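Tegument protein UL51 (Human herpesvirus 1, PDB 6T5A) probably acts in egress of virus particles from the perinuclear space and secondary envelopment of cytoplasmic capsids, and maintains the viral assembly centre in infected neurons. Local coordinates at residues A[71-74]-A[75-78]. The protein carries 1 engineered substitution. Sequence-based numbering, arbitrary orientation.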
# COMPACT_ATOMS: atom_id res chain seq x y z
N ALA A 71 34.40 13.59 37.88
CA ALA A 71 34.98 14.27 39.04
C ALA A 71 36.09 13.42 39.69
O ALA A 71 37.15 13.96 40.06
CB ALA A 71 33.91 14.61 40.06
N CYS A 72 35.87 12.09 39.78
CA CYS A 72 36.87 11.14 40.30
C CYS A 72 38.10 11.19 39.46
O CYS A 72 39.20 11.19 40.01
CB CYS A 72 36.32 9.72 40.37
SG CYS A 72 35.01 9.50 41.59
N MET A 73 37.93 11.20 38.12
CA MET A 73 39.06 11.19 37.18
C MET A 73 39.85 12.50 37.24
O MET A 73 41.07 12.48 37.18
CB MET A 73 38.59 10.85 35.74
CG MET A 73 37.93 9.47 35.61
SD MET A 73 38.83 8.08 36.39
CE MET A 73 40.21 7.99 35.35
N VAL A 74 39.15 13.65 37.41
CA VAL A 74 39.82 14.96 37.57
C VAL A 74 40.63 14.92 38.89
O VAL A 74 41.79 15.33 38.90
CB VAL A 74 38.84 16.15 37.53
CG1 VAL A 74 39.50 17.45 38.00
CG2 VAL A 74 38.23 16.32 36.13
N ASN A 75 40.02 14.40 39.97
CA ASN A 75 40.71 14.29 41.26
C ASN A 75 41.94 13.41 41.16
O ASN A 75 42.96 13.76 41.72
CB ASN A 75 39.79 13.83 42.39
CG ASN A 75 38.80 14.88 42.83
OD1 ASN A 75 38.91 16.05 42.50
ND2 ASN A 75 37.81 14.48 43.60
N LEU A 76 41.87 12.32 40.39
CA LEU A 76 43.01 11.43 40.14
C LEU A 76 44.14 12.16 39.40
O LEU A 76 45.30 12.02 39.77
CB LEU A 76 42.58 10.15 39.41
CG LEU A 76 41.89 9.10 40.30
CD1 LEU A 76 41.19 8.04 39.50
CD2 LEU A 76 42.87 8.46 41.31
N GLU A 77 43.78 13.00 38.40
CA GLU A 77 44.76 13.80 37.65
C GLU A 77 45.41 14.85 38.58
O GLU A 77 46.62 15.03 38.53
CB GLU A 77 44.10 14.48 36.45
CG GLU A 77 45.10 15.22 35.58
CD GLU A 77 44.49 16.16 34.57
OE1 GLU A 77 43.81 15.68 33.64
OE2 GLU A 77 44.71 17.39 34.71
N ARG A 78 44.60 15.51 39.44
CA ARG A 78 45.09 16.51 40.40
C ARG A 78 46.08 15.88 41.40
O ARG A 78 47.10 16.50 41.74
CB ARG A 78 43.94 17.19 41.14
CG ARG A 78 43.21 18.22 40.29
CD ARG A 78 41.93 18.72 40.93
NE ARG A 78 41.38 19.82 40.14
CZ ARG A 78 40.32 20.56 40.48
NH1 ARG A 78 39.65 20.30 41.59
NH2 ARG A 78 39.92 21.55 39.70
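Two successive turns of the α-helix 63-82 meet where V74 lies alongside R78 and M73 crosses L76. The V74-R78 pair is one helical turn apart, and the two side chains run next to each other in the same direction. CG1 of V74, held anti to the backbone N (chi1 168°), lies over one face of the R78 guanidinium, nearer its rim than its centre, and approaches NE of R78 to 3.7 Å. The arginine chain is extended from CG to NE, and its aliphatic part first passes the carbonyl of its own i-4 partner, with CG of R78 3.5 Å from O of V74. O of V74 also accepts the backbone N-H of R78, at 2.9 Å from N of R78, so the arginine is tied by its main chain to the residue beside which its side chain lies.

On another side of the helix, SD of M73 reaches CD1 of L76 at 3.9 Å. The bend at chi2 of the methionine (-48°) turns SD toward L76, and the two side chains cross at a slant. The amides of N75, L76 and E77 bond to the carbonyls of A71, C72 and M73, with N75 N to A71 O at 2.9 Å. The N75 carboxamide stays close to this first carbonyl, its CG 3.4 Å from O of A71.

C72, N75 and L76 also touch helix 94-117, C72 meeting L105 and A106 while N75 and L76 share M102. V74 and R78 form an i/i+4 apolar-to-guanidinium contact and M73 and L76 an i/i+3 contact, both built on the regular i-to-i+4 hydrogen bonding of an α-helix, here one member of an antiparallel helical hairpin within the herpesvirus UL51 family region of the tegument protein.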